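Local coordinates for protein putative beta-glucosidase (Bifidobacterium adolescentis, PDB 5WAB) that hydrolyses beta-glucosides as a family 3 glycoside hydrolase and probably also releases arabinopyranose from the ginsenoside Rb2, at residues 11-16 with 33-38; 20-25 with 255-260; 26-31 with 39-44; 228-233 with 249-254; 242-247 with 271-276. All coordinates share one frame; numbering follows the deposited sequence.

Interaction 1: 11-16 with 33-38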
# COMPACT_ATOMS: atom_id res chain seq x y z
N ASP A 11 -2.95 -11.67 38.12
CA ASP A 11 -1.87 -12.49 38.63
C ASP A 11 -0.56 -11.73 38.74
O ASP A 11 0.44 -12.30 39.20
CB ASP A 11 -1.69 -13.72 37.73
CG ASP A 11 -2.94 -14.58 37.64
OD1 ASP A 11 -3.45 -15.00 38.69
OD2 ASP A 11 -3.42 -14.84 36.51
N LEU A 12 -0.54 -10.45 38.37
CA LEU A 12 0.68 -9.66 38.32
C LEU A 12 0.71 -8.62 39.44
O LEU A 12 -0.32 -8.06 39.82
CB LEU A 12 0.80 -8.95 36.97
CG LEU A 12 0.69 -9.92 35.79
CD1 LEU A 12 0.72 -9.16 34.48
CD2 LEU A 12 1.78 -10.99 35.85
N THR A 13 1.92 -8.35 39.93
CA THR A 13 2.13 -7.21 40.81
C THR A 13 2.14 -5.92 39.97
O THR A 13 2.10 -5.95 38.74
CB THR A 13 3.44 -7.34 41.58
OG1 THR A 13 4.55 -7.21 40.67
CG2 THR A 13 3.54 -8.70 42.25
N LEU A 14 2.17 -4.78 40.66
CA LEU A 14 2.24 -3.51 39.95
C LEU A 14 3.49 -3.42 39.09
O LEU A 14 3.43 -2.99 37.93
CB LEU A 14 2.20 -2.35 40.94
CG LEU A 14 2.33 -0.94 40.35
CD1 LEU A 14 1.17 -0.64 39.42
CD2 LEU A 14 2.39 0.08 41.47
N GLU A 15 4.64 -3.84 39.63
CA GLU A 15 5.88 -3.76 38.86
C GLU A 15 5.82 -4.65 37.63
O GLU A 15 6.36 -4.31 36.57
CB GLU A 15 7.08 -4.13 39.73
CG GLU A 15 7.43 -3.11 40.81
CD GLU A 15 6.62 -3.30 42.08
OE1 GLU A 15 5.71 -4.16 42.10
OE2 GLU A 15 6.90 -2.59 43.07
N GLU A 16 5.18 -5.82 37.76
CA GLU A 16 5.03 -6.70 36.61
C GLU A 16 4.06 -6.12 35.58
O GLU A 16 4.27 -6.26 34.37
CB GLU A 16 4.58 -8.09 37.06
CG GLU A 16 5.68 -8.81 37.82
CD GLU A 16 5.19 -10.06 38.52
OE1 GLU A 16 3.97 -10.17 38.77
OE2 GLU A 16 6.03 -10.94 38.83
N GLU A 33 8.41 -14.52 32.55
CA GLU A 33 8.41 -15.97 32.42
C GLU A 33 8.02 -16.66 33.72
O GLU A 33 7.52 -17.79 33.70
CB GLU A 33 9.78 -16.46 31.95
CG GLU A 33 10.02 -16.34 30.45
CD GLU A 33 10.58 -14.99 30.05
OE1 GLU A 33 10.78 -14.13 30.94
OE2 GLU A 33 10.84 -14.78 28.84
N ALA A 34 8.24 -16.01 34.87
CA ALA A 34 7.89 -16.62 36.15
C ALA A 34 6.39 -16.82 36.29
O ALA A 34 5.96 -17.62 37.13
CB ALA A 34 8.41 -15.76 37.30
N LYS A 35 5.58 -16.11 35.51
CA LYS A 35 4.13 -16.21 35.61
C LYS A 35 3.52 -16.58 34.27
O LYS A 35 2.36 -16.26 34.00
CB LYS A 35 3.55 -14.92 36.18
CG LYS A 35 4.05 -14.65 37.59
CD LYS A 35 3.30 -13.54 38.27
CE LYS A 35 3.71 -13.44 39.72
NZ LYS A 35 2.97 -12.35 40.40
N GLY A 36 4.30 -17.24 33.42
CA GLY A 36 3.80 -17.79 32.19
C GLY A 36 3.56 -16.81 31.07
O GLY A 36 2.71 -17.07 30.20
N ILE A 37 4.27 -15.69 31.05
CA ILE A 37 4.16 -14.70 30.00
C ILE A 37 5.51 -14.60 29.30
O ILE A 37 6.39 -13.87 29.73
CB ILE A 37 3.71 -13.34 30.55
CG1 ILE A 37 2.39 -13.48 31.31
CG2 ILE A 37 3.55 -12.34 29.40
CD1 ILE A 37 1.88 -12.18 31.86
N PRO A 38 5.69 -15.33 28.20
CA PRO A 38 6.98 -15.28 27.50
C PRO A 38 7.16 -13.98 26.73
O PRO A 38 6.20 -13.37 26.25
CB PRO A 38 6.92 -16.48 26.55
CG PRO A 38 5.84 -17.37 27.12
CD PRO A 38 4.85 -16.43 27.73

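Interaction 2: 20-25 with 255-260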
# COMPACT_ATOMS: atom_id res chain seq x y z
N LEU A 20 5.18 -4.80 31.47
CA LEU A 20 4.57 -5.25 30.22
C LEU A 20 4.34 -4.11 29.24
O LEU A 20 4.16 -4.38 28.04
CB LEU A 20 3.24 -5.94 30.51
CG LEU A 20 3.28 -7.30 31.20
CD1 LEU A 20 1.86 -7.80 31.35
CD2 LEU A 20 4.11 -8.30 30.41
N THR A 21 4.35 -2.87 29.70
CA THR A 21 4.07 -1.72 28.85
C THR A 21 5.30 -1.25 28.07
O THR A 21 5.25 -0.17 27.47
CB THR A 21 3.49 -0.58 29.70
OG1 THR A 21 4.48 -0.10 30.61
CG2 THR A 21 2.30 -1.10 30.49
N SER A 22 6.38 -2.03 28.09
CA SER A 22 7.56 -1.78 27.27
C SER A 22 8.27 -3.11 27.06
O SER A 22 8.28 -3.96 27.95
CB SER A 22 8.50 -0.76 27.92
OG SER A 22 9.09 -1.30 29.09
N GLY A 23 8.87 -3.26 25.89
CA GLY A 23 9.47 -4.53 25.53
C GLY A 23 10.59 -4.94 26.45
O GLY A 23 11.15 -4.15 27.21
N GLY A 24 10.94 -6.23 26.38
CA GLY A 24 12.09 -6.72 27.12
C GLY A 24 13.39 -6.15 26.59
O GLY A 24 14.23 -5.68 27.35
N ASP A 25 13.57 -6.19 25.27
CA ASP A 25 14.65 -5.45 24.62
C ASP A 25 14.06 -4.85 23.34
O ASP A 25 12.84 -4.77 23.17
CB ASP A 25 15.88 -6.35 24.38
CG ASP A 25 15.61 -7.49 23.41
OD1 ASP A 25 14.50 -7.60 22.87
OD2 ASP A 25 16.54 -8.30 23.20
N TYR A 255 13.98 1.68 29.46
CA TYR A 255 14.19 1.31 30.86
C TYR A 255 13.66 2.40 31.79
O TYR A 255 14.34 2.88 32.69
CB TYR A 255 15.66 0.99 31.13
CG TYR A 255 16.11 -0.23 30.35
CD1 TYR A 255 16.57 -0.13 29.05
CD2 TYR A 255 16.03 -1.50 30.91
CE1 TYR A 255 16.96 -1.24 28.33
CE2 TYR A 255 16.41 -2.62 30.20
CZ TYR A 255 16.88 -2.49 28.91
OH TYR A 255 17.26 -3.61 28.21
N THR A 256 12.38 2.76 31.57
CA THR A 256 11.70 3.79 32.33
C THR A 256 10.34 3.30 32.82
O THR A 256 9.42 4.10 33.01
CB THR A 256 11.51 5.07 31.49
OG1 THR A 256 10.92 4.74 30.23
CG2 THR A 256 12.84 5.79 31.27
N ASP A 257 10.21 1.99 33.03
CA ASP A 257 8.96 1.46 33.58
C ASP A 257 8.69 1.99 34.98
O ASP A 257 7.54 1.99 35.41
CB ASP A 257 8.96 -0.06 33.60
CG ASP A 257 9.07 -0.66 32.23
OD1 ASP A 257 8.78 0.05 31.24
OD2 ASP A 257 9.46 -1.84 32.14
N ASP A 258 9.74 2.42 35.69
CA ASP A 258 9.54 2.97 37.02
C ASP A 258 8.62 4.18 36.99
O ASP A 258 7.92 4.46 37.97
CB ASP A 258 10.90 3.31 37.65
CG ASP A 258 11.67 4.37 36.86
OD1 ASP A 258 11.70 4.29 35.62
OD2 ASP A 258 12.28 5.27 37.48
N GLN A 259 8.59 4.89 35.85
CA GLN A 259 7.68 6.02 35.70
C GLN A 259 6.22 5.58 35.67
O GLN A 259 5.35 6.30 36.17
CB GLN A 259 8.04 6.82 34.44
CG GLN A 259 9.45 7.35 34.44
CD GLN A 259 9.83 8.06 33.15
OE1 GLN A 259 8.97 8.35 32.31
NE2 GLN A 259 11.11 8.34 32.98
N ILE A 260 5.94 4.41 35.09
CA ILE A 260 4.58 3.89 35.13
C ILE A 260 4.19 3.52 36.55
O ILE A 260 3.07 3.78 36.99
CB ILE A 260 4.42 2.70 34.17
CG1 ILE A 260 4.87 3.07 32.75
CG2 ILE A 260 2.97 2.18 34.18
CD1 ILE A 260 4.08 4.22 32.12

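Interaction 3: 26-31 with 39-44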
# COMPACT_ATOMS: atom_id res chain seq x y z
N ALA A 26 14.94 -4.42 22.43
CA ALA A 26 14.49 -3.76 21.21
C ALA A 26 13.73 -4.69 20.26
O ALA A 26 13.20 -4.20 19.26
CB ALA A 26 15.68 -3.15 20.47
N TRP A 27 13.68 -5.99 20.54
CA TRP A 27 13.05 -6.92 19.61
C TRP A 27 12.20 -7.98 20.29
O TRP A 27 11.81 -8.96 19.63
CB TRP A 27 14.11 -7.59 18.73
CG TRP A 27 14.85 -6.59 17.92
CD1 TRP A 27 14.36 -5.86 16.88
CD2 TRP A 27 16.20 -6.17 18.10
NE1 TRP A 27 15.33 -5.02 16.39
CE2 TRP A 27 16.47 -5.19 17.12
CE3 TRP A 27 17.22 -6.53 18.99
CZ2 TRP A 27 17.72 -4.58 17.01
CZ3 TRP A 27 18.45 -5.92 18.88
CH2 TRP A 27 18.69 -4.95 17.90
N HIS A 28 11.91 -7.83 21.58
CA HIS A 28 11.11 -8.80 22.31
C HIS A 28 10.10 -8.07 23.19
O HIS A 28 10.39 -7.00 23.73
CB HIS A 28 11.97 -9.72 23.19
CG HIS A 28 12.91 -10.58 22.41
ND1 HIS A 28 14.09 -10.12 21.87
CD2 HIS A 28 12.82 -11.89 22.05
CE1 HIS A 28 14.70 -11.10 21.23
NE2 HIS A 28 13.95 -12.19 21.33
N LEU A 29 8.93 -8.67 23.33
CA LEU A 29 7.97 -8.23 24.32
C LEU A 29 8.56 -8.44 25.72
O LEU A 29 9.57 -9.13 25.90
CB LEU A 29 6.66 -8.99 24.16
CG LEU A 29 6.01 -8.99 22.77
CD1 LEU A 29 4.80 -9.92 22.75
CD2 LEU A 29 5.60 -7.59 22.35
N GLN A 30 7.93 -7.83 26.72
CA GLN A 30 8.40 -8.01 28.09
C GLN A 30 8.07 -9.42 28.54
O GLN A 30 6.90 -9.82 28.55
CB GLN A 30 7.76 -6.99 29.03
CG GLN A 30 8.15 -7.20 30.49
CD GLN A 30 9.66 -7.16 30.73
OE1 GLN A 30 10.34 -6.19 30.39
NE2 GLN A 30 10.18 -8.22 31.35
N GLY A 31 9.09 -10.17 28.91
CA GLY A 31 8.86 -11.50 29.42
C GLY A 31 8.71 -11.54 30.93
O GLY A 31 9.62 -11.12 31.66
N GLY A 39 8.42 -13.55 26.63
CA GLY A 39 8.73 -12.36 25.87
C GLY A 39 9.04 -12.70 24.42
O GLY A 39 10.20 -12.76 24.03
N TYR A 40 7.99 -12.92 23.63
CA TYR A 40 8.14 -13.34 22.25
C TYR A 40 8.84 -12.26 21.42
O TYR A 40 8.76 -11.07 21.72
CB TYR A 40 6.78 -13.65 21.64
CG TYR A 40 6.06 -14.85 22.24
CD1 TYR A 40 6.74 -16.02 22.53
CD2 TYR A 40 4.69 -14.80 22.49
CE1 TYR A 40 6.08 -17.11 23.06
CE2 TYR A 40 4.03 -15.88 23.03
CZ TYR A 40 4.73 -17.04 23.31
OH TYR A 40 4.08 -18.12 23.85
N MET A 41 9.49 -12.69 20.34
CA MET A 41 10.23 -11.79 19.48
C MET A 41 9.29 -11.06 18.52
O MET A 41 8.34 -11.64 17.98
CB MET A 41 11.29 -12.54 18.67
CG MET A 41 12.06 -11.66 17.69
SD MET A 41 13.26 -12.51 16.64
CE MET A 41 14.48 -13.05 17.84
N ILE A 42 9.56 -9.77 18.34
CA ILE A 42 8.87 -8.91 17.39
C ILE A 42 9.92 -8.42 16.39
O ILE A 42 11.00 -8.00 16.80
CB ILE A 42 8.19 -7.73 18.13
CG1 ILE A 42 6.71 -8.02 18.36
CG2 ILE A 42 8.36 -6.42 17.40
CD1 ILE A 42 6.47 -9.24 19.18
N THR A 43 9.61 -8.52 15.10
CA THR A 43 10.58 -8.09 14.09
C THR A 43 9.87 -7.66 12.81
O THR A 43 8.70 -7.99 12.57
CB THR A 43 11.60 -9.19 13.77
OG1 THR A 43 12.56 -8.68 12.83
CG2 THR A 43 10.93 -10.40 13.15
N ASP A 44 10.61 -6.94 11.97
CA ASP A 44 10.08 -6.32 10.76
C ASP A 44 9.68 -7.35 9.71
O ASP A 44 10.06 -8.52 9.74
CB ASP A 44 11.11 -5.38 10.15
CG ASP A 44 11.02 -3.99 10.71
OD1 ASP A 44 9.88 -3.52 10.88
OD2 ASP A 44 12.07 -3.39 11.00

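Interaction 4: 228-233 with 249-254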
# COMPACT_ATOMS: atom_id res chain seq x y z
N ILE A 228 -3.63 -4.24 20.31
CA ILE A 228 -2.64 -3.46 21.03
C ILE A 228 -2.07 -2.38 20.12
O ILE A 228 -2.04 -2.53 18.89
CB ILE A 228 -1.52 -4.42 21.50
CG1 ILE A 228 -2.03 -5.30 22.63
CG2 ILE A 228 -0.24 -3.70 21.86
CD1 ILE A 228 -2.97 -4.58 23.54
N VAL A 229 -1.62 -1.28 20.72
CA VAL A 229 -0.92 -0.22 20.02
C VAL A 229 0.50 -0.16 20.57
O VAL A 229 0.69 -0.10 21.79
CB VAL A 229 -1.61 1.14 20.17
CG1 VAL A 229 -0.88 2.18 19.33
CG2 VAL A 229 -3.07 1.05 19.77
N MET A 230 1.48 -0.20 19.69
CA MET A 230 2.87 -0.01 20.06
C MET A 230 3.41 1.22 19.34
O MET A 230 2.91 1.63 18.30
CB MET A 230 3.72 -1.23 19.71
CG MET A 230 3.76 -1.55 18.23
SD MET A 230 4.68 -3.05 17.92
CE MET A 230 6.24 -2.57 18.60
N SER A 231 4.47 1.77 19.90
CA SER A 231 5.11 2.93 19.30
C SER A 231 6.11 2.47 18.24
O SER A 231 6.63 1.35 18.28
CB SER A 231 5.83 3.75 20.35
OG SER A 231 6.99 3.05 20.79
N ASP A 232 6.39 3.37 17.30
CA ASP A 232 7.58 3.21 16.49
C ASP A 232 8.81 3.44 17.37
O ASP A 232 8.74 4.03 18.45
CB ASP A 232 7.55 4.18 15.31
CG ASP A 232 8.26 3.63 14.09
OD1 ASP A 232 9.16 2.78 14.25
OD2 ASP A 232 7.91 4.03 12.96
N TRP A 233 9.96 2.98 16.88
CA TRP A 233 11.15 2.91 17.72
C TRP A 233 11.63 4.31 18.05
O TRP A 233 12.18 5.01 17.21
CB TRP A 233 12.23 2.08 17.03
CG TRP A 233 12.15 0.60 17.32
CD1 TRP A 233 13.17 -0.20 17.76
CD2 TRP A 233 11.00 -0.26 17.20
NE1 TRP A 233 12.73 -1.49 17.92
CE2 TRP A 233 11.41 -1.55 17.59
CE3 TRP A 233 9.68 -0.05 16.81
CZ2 TRP A 233 10.54 -2.63 17.59
CZ3 TRP A 233 8.81 -1.13 16.81
CH2 TRP A 233 9.25 -2.40 17.19
N LEU A 249 2.48 -0.33 24.46
CA LEU A 249 3.84 -0.87 24.45
C LEU A 249 4.83 0.17 23.95
O LEU A 249 4.71 0.65 22.81
CB LEU A 249 3.90 -2.13 23.58
CG LEU A 249 5.21 -2.91 23.52
CD1 LEU A 249 5.52 -3.61 24.84
CD2 LEU A 249 5.16 -3.91 22.38
N GLU A 250 5.83 0.48 24.77
CA GLU A 250 6.96 1.29 24.35
C GLU A 250 8.01 0.39 23.73
O GLU A 250 8.40 -0.62 24.32
CB GLU A 250 7.57 2.05 25.52
CG GLU A 250 8.79 2.89 25.13
CD GLU A 250 9.78 3.11 26.27
OE1 GLU A 250 9.90 2.23 27.15
OE2 GLU A 250 10.45 4.17 26.29
N MET A 251 8.46 0.75 22.52
CA MET A 251 9.53 0.04 21.84
C MET A 251 10.46 1.06 21.20
O MET A 251 9.98 2.02 20.58
CB MET A 251 8.99 -0.93 20.79
CG MET A 251 8.18 -2.08 21.35
SD MET A 251 9.14 -3.28 22.29
CE MET A 251 10.19 -3.97 21.01
N PRO A 252 11.78 0.93 21.37
CA PRO A 252 12.39 -0.07 22.25
C PRO A 252 12.31 0.41 23.69
O PRO A 252 11.99 1.58 23.91
CB PRO A 252 13.84 -0.13 21.75
CG PRO A 252 14.11 1.25 21.28
CD PRO A 252 12.80 1.75 20.69
N PRO A 253 12.55 -0.48 24.65
CA PRO A 253 12.48 -0.05 26.06
C PRO A 253 13.58 0.95 26.38
O PRO A 253 14.77 0.70 26.15
CB PRO A 253 12.67 -1.36 26.83
CG PRO A 253 13.40 -2.26 25.88
CD PRO A 253 12.86 -1.91 24.52
N SER A 254 13.18 2.09 26.92
CA SER A 254 14.11 3.07 27.46
C SER A 254 14.45 2.80 28.92
O SER A 254 15.15 3.61 29.54
CB SER A 254 13.52 4.48 27.30
OG SER A 254 12.25 4.56 27.91

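Interaction 5: 242-247 with 271-276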
# COMPACT_ATOMS: atom_id res chain seq x y z
N SER A 242 1.79 8.67 27.02
CA SER A 242 1.50 7.66 26.00
C SER A 242 0.57 6.58 26.54
O SER A 242 -0.37 6.17 25.87
CB SER A 242 2.80 7.04 25.48
OG SER A 242 3.59 8.00 24.80
N LEU A 243 0.84 6.10 27.76
CA LEU A 243 -0.01 5.06 28.33
C LEU A 243 -1.44 5.55 28.50
O LEU A 243 -2.40 4.83 28.20
CB LEU A 243 0.54 4.59 29.67
CG LEU A 243 -0.09 3.28 30.14
CD1 LEU A 243 0.72 2.09 29.66
CD2 LEU A 243 -0.28 3.26 31.64
N ASN A 244 -1.61 6.79 28.97
CA ASN A 244 -2.95 7.34 29.14
C ASN A 244 -3.64 7.56 27.80
O ASN A 244 -4.87 7.50 27.73
CB ASN A 244 -2.88 8.65 29.92
CG ASN A 244 -2.71 8.43 31.42
OD1 ASN A 244 -3.08 7.39 31.95
ND2 ASN A 244 -2.13 9.42 32.10
N ALA A 245 -2.87 7.79 26.74
CA ALA A 245 -3.48 7.97 25.43
C ALA A 245 -3.97 6.65 24.84
O ALA A 245 -4.83 6.67 23.95
CB ALA A 245 -2.49 8.63 24.47
N GLY A 246 -3.44 5.52 25.30
CA GLY A 246 -3.85 4.23 24.78
C GLY A 246 -2.73 3.44 24.13
O GLY A 246 -2.98 2.42 23.48
N LEU A 247 -1.49 3.89 24.32
CA LEU A 247 -0.32 3.16 23.82
C LEU A 247 0.04 2.05 24.80
O LEU A 247 0.43 2.33 25.94
CB LEU A 247 0.86 4.11 23.63
CG LEU A 247 2.03 3.47 22.90
CD1 LEU A 247 1.92 3.74 21.40
CD2 LEU A 247 3.35 3.95 23.47
N PRO A 271 -5.79 3.12 37.90
CA PRO A 271 -5.52 1.67 37.94
C PRO A 271 -6.23 0.91 36.84
O PRO A 271 -5.70 -0.10 36.36
CB PRO A 271 -6.02 1.26 39.33
CG PRO A 271 -5.86 2.50 40.15
CD PRO A 271 -6.18 3.64 39.22
N GLU A 272 -7.42 1.36 36.44
CA GLU A 272 -8.12 0.71 35.34
C GLU A 272 -7.36 0.87 34.02
O GLU A 272 -7.34 -0.05 33.19
CB GLU A 272 -9.53 1.28 35.21
CG GLU A 272 -10.44 1.00 36.39
CD GLU A 272 -10.18 1.91 37.58
OE1 GLU A 272 -9.36 2.85 37.45
OE2 GLU A 272 -10.80 1.69 38.65
N GLN A 273 -6.72 2.03 33.82
CA GLN A 273 -6.02 2.26 32.56
C GLN A 273 -4.78 1.39 32.43
O GLN A 273 -4.54 0.81 31.36
CB GLN A 273 -5.64 3.74 32.42
CG GLN A 273 -4.91 4.07 31.12
CD GLN A 273 -5.76 3.83 29.88
OE1 GLN A 273 -6.99 3.70 29.96
NE2 GLN A 273 -5.12 3.78 28.73
N LEU A 274 -4.00 1.27 33.50
CA LEU A 274 -2.84 0.38 33.45
C LEU A 274 -3.27 -1.07 33.29
O LEU A 274 -2.63 -1.83 32.55
CB LEU A 274 -1.99 0.55 34.71
CG LEU A 274 -0.76 -0.36 34.79
CD1 LEU A 274 0.12 -0.21 33.56
CD2 LEU A 274 0.03 -0.06 36.05
N ASP A 275 -4.33 -1.48 33.99
CA ASP A 275 -4.83 -2.84 33.83
C ASP A 275 -5.27 -3.10 32.39
O ASP A 275 -4.95 -4.15 31.83
CB ASP A 275 -5.98 -3.09 34.81
CG ASP A 275 -5.48 -3.42 36.21
OD1 ASP A 275 -4.25 -3.51 36.39
OD2 ASP A 275 -6.31 -3.56 37.14
N ARG A 276 -5.97 -2.15 31.78
CA ARG A 276 -6.39 -2.32 30.39
C ARG A 276 -5.19 -2.43 29.46
O ARG A 276 -5.12 -3.34 28.62
CB ARG A 276 -7.29 -1.15 29.96
CG ARG A 276 -8.75 -1.31 30.36
CD ARG A 276 -9.61 -0.14 29.91
NE ARG A 276 -9.19 1.09 30.59
CZ ARG A 276 -9.93 2.19 30.69
NH1 ARG A 276 -11.15 2.23 30.16
NH2 ARG A 276 -9.45 3.25 31.33

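Interaction 1: 11-16 with 33-38
D11 and K35 mark the nearest approach of the two backbones, their CA atoms 7.7 Å apart, and no backbone-to-backbone hydrogen bond joins the segments. The separation is spanned by the long side chain of K35. Its CG is anti to the carbonyl carbon (chi1 -62°) and every later torsion is extended, which carries NZ straight to the start of helix 14-19. There the ammonium group meets two oxygens. One is the backbone O of D11, 2.8 Å from K35 NZ and approached in the plane of its carbonyl. The other is OE1 of E16, 2.9 Å from K35 NZ in a salt bridge that uses the syn lone pair, with the two side chains crossing at about a right angle. A lysine suits this place because its reach spans the distance and its charge complements the carboxylate.

E16 OE1 is gripped twice, since T13 N donates from the anti side at 3.0 Å, well out of the carboxylate plane, and the two bonds together help to fix its rotation. L12 slides past the stem of K35 in the opposite direction, its CD2 3.8 Å from K35 CD. L12 also reaches tip to tip toward I37, CD1 to CD1 at 4.2 Å. I37 rests further on V282 and V285 of helix 271-292, and L12 on L20, burying both. T13 OG1 in turn accepts from E16 N, 3.3 Å away; this reciprocal pair is a capping box, the N-terminal helix motif, here with a lysine from a neighbouring loop added to its glutamate.

Interaction 2: 20-25 with 255-260
S22 and D257 share the one hydrogen bond across this contact. The serine OG donates to D257 OD1 at 2.6 Å, meeting the syn lone pair of that oxygen, and the other carboxylate oxygen is not far off, D257 OD2 lying 3.1 Å from S22 OG. The hydroxyl stands between the backbone N and the carbonyl carbon of its own residue (chi1 68°), which turns it out of the loop toward the helix. Outside the two segments, D257 OD1 also takes a salt bridge from R239 NH1, so one oxygen ties the loop to two helices; a serine is small enough to fit beside the arginine and still give a proton.

The packing is slighter: I260 CG1 lies 3.8 Å from T21 OG1, while the polar need of that hydroxyl is met by A18 O at the end of helix 14-19. A threonine serves well here, because its CG2 remains for packing on L243 and L274.

Y255 makes a looser approach. Its CB points away, yet the hydroxyl end of its ring returns to the loop, with Y255 OH 3.8 Å from G24 O. The loop 20-25 thus passes beside the first turn of helix 257-265, with helix 239-245 touching T21 through L243, and helix 271-292 touching both T21 and I260 through L274.

Interaction 3: 26-31 with 39-44
W27 O and I42 N form the shorter of two backbone hydrogen bonds here, 2.7 Å long and nearly straight at 166°. The second runs the other way, from L29 N to Y40 O at 2.9 Å. Between them H28 and M41 face each other as a non-hydrogen-bonded antiparallel pair, with CA atoms 4.2 Å apart.

On one face of this bridge M41 crosses the imidazole of H28 obliquely: its CG lies over one ring face toward the rim, and its CE sits 3.6 Å from H28 NE2. The flexible thioether, bent at chi3 (-68°), can follow the flat ring in this way. At the ring edge, in plane, G39 O comes to 3.4 Å from H28 CD2. On the other face L29 and I42 meet at about a right angle, CG of L29 3.6 Å from CD1 of I42. A side chain at G39 would run into L29 O, so glycine lets the chains close up.

Further out, D25 OD1 accepts from both H28 ND1 and W27 N, which holds the imidazole in its rotation. Y40 packs on helix 271-292, while L29 reaches L249. M41 and T43 are hydrogen-bonded through their backbones to strand 102-106, so segment 26-31 adds an antiparallel bridge along the outermost strand of the five-stranded parallel sheet, within the TIM-barrel-like domain of family 3 glycosidases.

Interaction 4: 228-233 with 249-254
M230 and L249 form a parallel bridge at the end of a strand-helix crossover in the TIM-barrel-like domain: the chain leaves strand 228-230, passes through helix 239-245 and returns alongside the strand. The sequence S231-D232-W233 matches the segment that in family 3 glycosidases carries the catalytic nucleophile, and a bound glycerol lies about 3 Å from the D232 side chain, consistent with an active-site position.

Two backbone bonds flank M230. L249 N donates to V229 O at 3.2 Å, and S231 N reaches L249 O at 3.1 Å, nearly along the C=O axis. M251 N donates to S231 OG at 3.2 Å, nearly straight (171°); the short serine hydroxyl can stand in for a backbone acceptor.

W233 turns one face to M251 and P252 of the returning segment. M251 CB sits 3.8 Å from the centroid of the six-membered ring, a CH-pi contact close to the ring normal, and bends at chi2 and chi3 bring CE to the margin. Replacing W233 by an alanine would probably leave M251 and P252 without the ring they lie on, and A26 O without its indole N-H partner. M230 reaches M251 with its methyl, CE 3.4 Å from M251 CG. P252, after a cis peptide, sets its N over the same face, its CD 3.5 Å from W233 CD1.

Interaction 5: 242-247 with 271-276
Q273 stretches its side chain over the last turn of helix 239-245, its CG lying 3.9 Å from N244 OD1 and its amide passing on to the backbone. With CG anti to the backbone N (chi1 180°) and a bend at chi2, the chain sets NE2 at 3.0 Å from L243 O. The bond makes 154° at the hydrogen, and the donor is only slightly tilted from the carbonyl plane. A glutamine fits well: it is long enough to cross between the helices and ends in an N-H that the carbonyl-rich end of a helix can accept.

L243 O has a second donor, G246 N at 3.2 Å, and this bond belongs to a Schellman motif that closes the helix, together with L247 N to S242 O at 3.0 Å. G246 has a positive phi, a backbone conformation in which any side chain would collide with the carbonyl of A245. A leucine in place of Q273 would probably leave L243 O with the G246 amide alone of its two donors, and the helix end less firmly tied to helix 271-292.

Both helices lie in the TIM-barrel-like domain of this family 3 enzyme. Beside the polar link L243 and L274 cross, CD2 of the first 4.0 Å from CD1 of the second, both also touching T21 and I260. The amide of N244 turns 61° from that of Q273 and gives its ND2 to R268 O.

Overall arrangement
The five contacts form one connected patch of the barrel domain. Interactions 2 and 4 are the nearest pair, their centres 9 Å apart, and probable hydrogen bonds join them: T21 O to E250 N at 2.8 Å and G23 N to E250 O at 3.1 Å. Interaction 3 meets interaction 4, 10 Å away between centres, through A26 O and W233 NE1. Both reach the same parallel sheet at its opposite outermost strands. L20 packs against L12 and I37, joining interactions 1 and 2, while L274 of interaction 5 touches L14 of interaction 1 and T21 and I260 of interaction 2. D232 of interaction 4 approaches the bound glycerol, while interaction 1 is centred about 19 Å from interaction 4.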